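Local atomic coordinates of spherulin-4 (Aspergillus clavatus, PDB entry 5C5G), a protein that probably hydrolyses glycosidic bonds in galactosaminogalactan, as a glycoside hydrolase whose close relative is required for making that fungal polysaccharide. Residues V169-T174 and A200-V205; E227-H232 and G243-F248. All blocks are in the same frame, centred on the assembly; numbering follows the deposited sequence.

Both contacts belong to one (beta/alpha) barrel and meet through neighbouring strands, 198-203 and 227-230, yet they show how chemistry follows place in a fold. Interaction 1 joins two parallel strands of the barrel wall: main-chain hydrogen bonds carry it, and it brings Glu-172 to the sugar-binding site. Interaction 2 sets the last strand against the helix that follows it, so aromatic and aliphatic packing replaces strand pairing, with a histidine, a glutamine and a water at its outer end. Both are largely buried. They are stitched together by probable hydrogen bonds from Ile-202 N to Phe-229 O and from Phe-229 N to Ala-200 O.

Interaction 1 of 2, residues V169-T174 and A200-V205; sequences VVFEAT and AVIHSV
Val-201 N donates to Phe-171 O at 2.8 Å, and Val-201 O in turn accepts from Ala-173 N at 3.2 Å. The ladder goes on with His-203 N, which reaches Ala-173 O at 3.1 Å, so both polar atoms of the Ala-173 backbone are engaged across the pair. A water extends the link on the sugar-binding side: it donates to Glu-172 O at 3.0 Å and lies in the plane of the His-203 ring, at the edge, 2.9 Å from NE2. The other ring nitrogen, ND1, is hydrogen-bonded to Ser-204 OG at 2.8 Å. With both nitrogens engaged, the rotation of the imidazole is well defined. CG stands between the backbone N and the carbonyl carbon (chi1 55°), which turns the ring over Ala-173 of the neighbouring strand, whose O lies beneath the centre of one face; Tyr-237 stacks on the ring as well. These strands, 167-172 and 198-203, are adjacent parallel members of the closed eight-stranded barrel, joined by helix 175-180 in a beta-alpha-beta unit, and Thr-174, the N-cap residue of that helix, caps Thr-177 N with its OG1. Glu-172, an N-acetyl-D-galactosamine-binding residue, runs alongside Val-201, its CG 3.9 Å from CG1. The carboxylate beyond is held by Tyr-238 and Asn-152. Nearer the start of the strand, Val-169 CG1 meets Val-201 CG2. On the opposite face of the sheet, the Phe-171 ring brings CE1 within 3.9 Å of Ile-202 CG1, while Phe-178 of the connecting helix meets the Phe-171 ring edge-to-face.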
# COMPACT_ATOMS: atom_id res chain seq x y z
N VAL A 169 -3.72 -2.52 6.30
CA VAL A 169 -4.86 -1.79 5.75
C VAL A 169 -6.12 -2.24 6.46
O VAL A 169 -6.68 -3.29 6.17
CB VAL A 169 -4.98 -2.02 4.24
CG1 VAL A 169 -6.07 -1.13 3.68
CG2 VAL A 169 -3.65 -1.76 3.51
N VAL A 170 -6.56 -1.43 7.42
CA VAL A 170 -7.70 -1.78 8.26
C VAL A 170 -9.00 -1.16 7.78
O VAL A 170 -10.05 -1.48 8.34
CB VAL A 170 -7.48 -1.41 9.74
CG1 VAL A 170 -6.31 -2.21 10.32
CG2 VAL A 170 -7.29 0.09 9.95
N PHE A 171 -8.94 -0.32 6.76
CA PHE A 171 -10.13 0.25 6.15
C PHE A 171 -9.85 0.31 4.65
O PHE A 171 -8.83 0.88 4.25
CB PHE A 171 -10.45 1.65 6.70
CG PHE A 171 -11.73 2.19 6.14
CD1 PHE A 171 -11.73 2.87 4.94
CD2 PHE A 171 -12.94 1.93 6.76
CE1 PHE A 171 -12.91 3.30 4.38
CE2 PHE A 171 -14.12 2.38 6.22
CZ PHE A 171 -14.11 3.06 5.04
N GLU A 172 -10.73 -0.28 3.85
CA GLU A 172 -10.61 -0.26 2.40
C GLU A 172 -12.03 -0.26 1.85
O GLU A 172 -12.61 -1.33 1.64
CB GLU A 172 -9.81 -1.46 1.86
CG GLU A 172 -9.56 -1.34 0.36
CD GLU A 172 -9.33 -2.64 -0.38
OE1 GLU A 172 -9.06 -3.67 0.26
OE2 GLU A 172 -9.45 -2.61 -1.63
N ALA A 173 -12.60 0.91 1.62
CA ALA A 173 -14.00 0.98 1.27
C ALA A 173 -14.34 2.36 0.78
O ALA A 173 -13.48 3.24 0.67
CB ALA A 173 -14.86 0.62 2.48
N THR A 174 -15.60 2.57 0.46
CA THR A 174 -16.04 3.87 -0.02
C THR A 174 -16.07 4.91 1.10
O THR A 174 -16.17 4.60 2.28
CB THR A 174 -17.48 3.81 -0.59
OG1 THR A 174 -18.36 3.46 0.48
CG2 THR A 174 -17.59 2.80 -1.72
N ALA A 200 -5.18 3.38 5.76
CA ALA A 200 -6.56 3.62 5.37
C ALA A 200 -6.63 3.89 3.88
O ALA A 200 -5.89 4.73 3.36
CB ALA A 200 -7.14 4.80 6.11
N VAL A 201 -7.55 3.20 3.22
CA VAL A 201 -7.82 3.36 1.80
C VAL A 201 -9.29 3.76 1.65
O VAL A 201 -10.19 2.97 1.97
CB VAL A 201 -7.55 2.06 1.05
CG1 VAL A 201 -8.02 2.15 -0.40
CG2 VAL A 201 -6.06 1.73 1.08
N ILE A 202 -9.52 4.96 1.15
CA ILE A 202 -10.86 5.49 0.99
C ILE A 202 -11.04 5.88 -0.46
O ILE A 202 -10.40 6.82 -0.93
CB ILE A 202 -11.12 6.72 1.88
CG1 ILE A 202 -10.79 6.41 3.34
CG2 ILE A 202 -12.57 7.18 1.76
CD1 ILE A 202 -10.73 7.66 4.22
N HIS A 203 -11.92 5.18 -1.17
CA HIS A 203 -12.20 5.50 -2.55
C HIS A 203 -13.62 6.02 -2.68
O HIS A 203 -14.35 6.13 -1.69
CB HIS A 203 -11.94 4.29 -3.45
CG HIS A 203 -12.67 3.05 -3.05
ND1 HIS A 203 -14.03 2.90 -3.17
CD2 HIS A 203 -12.20 1.87 -2.56
CE1 HIS A 203 -14.38 1.69 -2.76
NE2 HIS A 203 -13.28 1.05 -2.39
N SER A 204 -14.02 6.38 -3.90
CA SER A 204 -15.39 6.79 -4.16
C SER A 204 -15.76 8.02 -3.35
O SER A 204 -16.93 8.21 -2.98
CB SER A 204 -16.37 5.64 -3.89
OG SER A 204 -15.92 4.45 -4.54
N VAL A 205 -14.80 8.90 -3.11
CA VAL A 205 -15.11 10.15 -2.43
C VAL A 205 -15.89 11.06 -3.39
O VAL A 205 -15.46 11.27 -4.53
CB VAL A 205 -13.83 10.86 -1.99
CG1 VAL A 205 -14.17 12.15 -1.26
CG2 VAL A 205 -13.02 9.95 -1.08
O HOH W 1 -13.42 -1.57 -1.27

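Interaction 2 of 2, residues E227-H232 and G243-F248; sequences EIFITH and GQWSEF
His-232 ND1 and Gln-244 N are bridged by one water, 2.8 Å from ND1 and 3.0 Å from the amide nitrogen, which donates to it. The water sits at the imidazole edge, in the ring plane. Over one face of the same ring lies the Gln-244 side-chain amide, its plane only 20° from that of the ring; Gln-244 NE2 stands 3.3 Å above the imidazole plane, offset toward the rim, in a stacked contact. The imidazole NE2 has its own partner, Val-209 O, so the ring is fixed at its edge as well as packed on its face. This pairing sits where the last barrel strand, 227-230, gives way to the loop leading into helix 245-252, with Gln-244 as its N-cap residue. Phe-248 reaches from the helix to the strand, CG anti to the backbone N (chi1 164°). Ile-230 CB lies over its face in a CH-pi contact, 4.1 Å from the centroid, and Ile-230 N lies over the rim of the ring. The far end of the ring, CZ, points at Ile-228 O, 3.5 Å away near the ring plane. Beside strand 9-13, whose Pro-13 and Val-12 touch Phe-229 and Trp-245 in turn, Phe-229 presents its edge, CE1, to Trp-245 CZ3 at 3.9 Å, while the indole NE1 is hydrogen-bonded to Pro-25 O.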
# COMPACT_ATOMS: atom_id res chain seq x y z
N GLU A 227 -0.48 5.59 6.95
CA GLU A 227 -0.43 5.48 5.49
C GLU A 227 -1.84 5.64 4.97
O GLU A 227 -2.76 5.07 5.54
CB GLU A 227 0.18 4.15 5.02
CG GLU A 227 1.39 3.73 5.83
CD GLU A 227 2.42 2.91 5.09
OE1 GLU A 227 2.50 3.02 3.84
OE2 GLU A 227 3.15 2.17 5.77
N ILE A 228 -2.01 6.44 3.91
CA ILE A 228 -3.34 6.83 3.46
C ILE A 228 -3.40 6.90 1.93
O ILE A 228 -2.50 7.46 1.30
CB ILE A 228 -3.71 8.22 3.99
CG1 ILE A 228 -3.63 8.25 5.52
CG2 ILE A 228 -5.08 8.64 3.49
CD1 ILE A 228 -3.79 9.63 6.11
N PHE A 229 -4.47 6.35 1.37
CA PHE A 229 -4.84 6.59 -0.03
C PHE A 229 -6.27 7.09 -0.03
O PHE A 229 -7.15 6.47 0.57
CB PHE A 229 -4.78 5.30 -0.83
CG PHE A 229 -5.10 5.46 -2.29
CD1 PHE A 229 -4.32 6.27 -3.10
CD2 PHE A 229 -6.17 4.78 -2.87
CE1 PHE A 229 -4.62 6.41 -4.47
CE2 PHE A 229 -6.46 4.92 -4.23
CZ PHE A 229 -5.68 5.72 -5.01
N ILE A 230 -6.51 8.22 -0.70
CA ILE A 230 -7.84 8.78 -0.87
C ILE A 230 -8.02 9.08 -2.35
O ILE A 230 -7.13 9.68 -2.95
CB ILE A 230 -8.03 10.06 -0.05
CG1 ILE A 230 -8.06 9.70 1.43
CG2 ILE A 230 -9.32 10.78 -0.44
CD1 ILE A 230 -7.98 10.91 2.38
N THR A 231 -9.14 8.66 -2.93
CA THR A 231 -9.44 8.96 -4.31
C THR A 231 -10.91 9.20 -4.53
O THR A 231 -11.78 8.64 -3.85
CB THR A 231 -8.95 7.86 -5.25
OG1 THR A 231 -9.25 8.26 -6.59
CG2 THR A 231 -9.59 6.51 -4.96
N HIS A 232 -11.18 10.08 -5.48
CA HIS A 232 -12.53 10.43 -5.87
C HIS A 232 -13.06 9.53 -6.98
O HIS A 232 -14.19 9.71 -7.40
CB HIS A 232 -12.58 11.91 -6.27
CG HIS A 232 -12.29 12.83 -5.13
ND1 HIS A 232 -11.01 13.08 -4.67
CD2 HIS A 232 -13.12 13.56 -4.35
CE1 HIS A 232 -11.08 13.93 -3.66
NE2 HIS A 232 -12.34 14.23 -3.45
N GLY A 243 -9.49 12.76 -9.78
CA GLY A 243 -9.47 14.14 -10.20
C GLY A 243 -8.83 15.11 -9.23
O GLY A 243 -8.51 16.23 -9.63
N GLN A 244 -8.64 14.70 -7.98
CA GLN A 244 -8.00 15.55 -6.97
C GLN A 244 -6.75 14.89 -6.41
O GLN A 244 -6.34 15.15 -5.29
CB GLN A 244 -8.99 15.88 -5.86
CG GLN A 244 -10.12 16.78 -6.39
CD GLN A 244 -11.16 17.09 -5.35
OE1 GLN A 244 -10.86 17.67 -4.31
NE2 GLN A 244 -12.40 16.69 -5.62
N TRP A 245 -6.12 14.03 -7.21
CA TRP A 245 -4.90 13.36 -6.79
C TRP A 245 -3.81 14.35 -6.37
O TRP A 245 -3.21 14.21 -5.30
CB TRP A 245 -4.43 12.46 -7.93
CG TRP A 245 -3.03 11.94 -7.85
CD1 TRP A 245 -2.01 12.26 -8.69
CD2 TRP A 245 -2.50 11.00 -6.91
NE1 TRP A 245 -0.87 11.57 -8.34
CE2 TRP A 245 -1.15 10.80 -7.24
CE3 TRP A 245 -3.04 10.32 -5.82
CZ2 TRP A 245 -0.32 9.94 -6.52
CZ3 TRP A 245 -2.21 9.47 -5.10
CH2 TRP A 245 -0.87 9.28 -5.47
N SER A 246 -3.54 15.36 -7.18
CA SER A 246 -2.48 16.30 -6.85
C SER A 246 -2.84 17.07 -5.57
O SER A 246 -1.97 17.34 -4.75
CB SER A 246 -2.17 17.25 -8.01
OG SER A 246 -3.31 17.95 -8.42
N GLU A 247 -4.11 17.44 -5.42
CA GLU A 247 -4.56 18.16 -4.23
C GLU A 247 -4.42 17.28 -2.99
O GLU A 247 -3.99 17.76 -1.95
CB GLU A 247 -6.02 18.63 -4.39
CG GLU A 247 -6.20 19.77 -5.37
CD GLU A 247 -6.34 19.34 -6.83
OE1 GLU A 247 -6.15 18.16 -7.19
OE2 GLU A 247 -6.64 20.23 -7.65
N PHE A 248 -4.79 16.02 -3.10
CA PHE A 248 -4.62 15.08 -2.01
C PHE A 248 -3.15 15.01 -1.58
O PHE A 248 -2.85 15.13 -0.40
CB PHE A 248 -5.15 13.69 -2.43
CG PHE A 248 -4.68 12.56 -1.55
CD1 PHE A 248 -4.96 12.54 -0.20
CD2 PHE A 248 -3.94 11.54 -2.09
CE1 PHE A 248 -4.49 11.49 0.59
CE2 PHE A 248 -3.50 10.49 -1.30
CZ PHE A 248 -3.77 10.48 0.04
O HOH W 2 -9.03 12.17 -6.40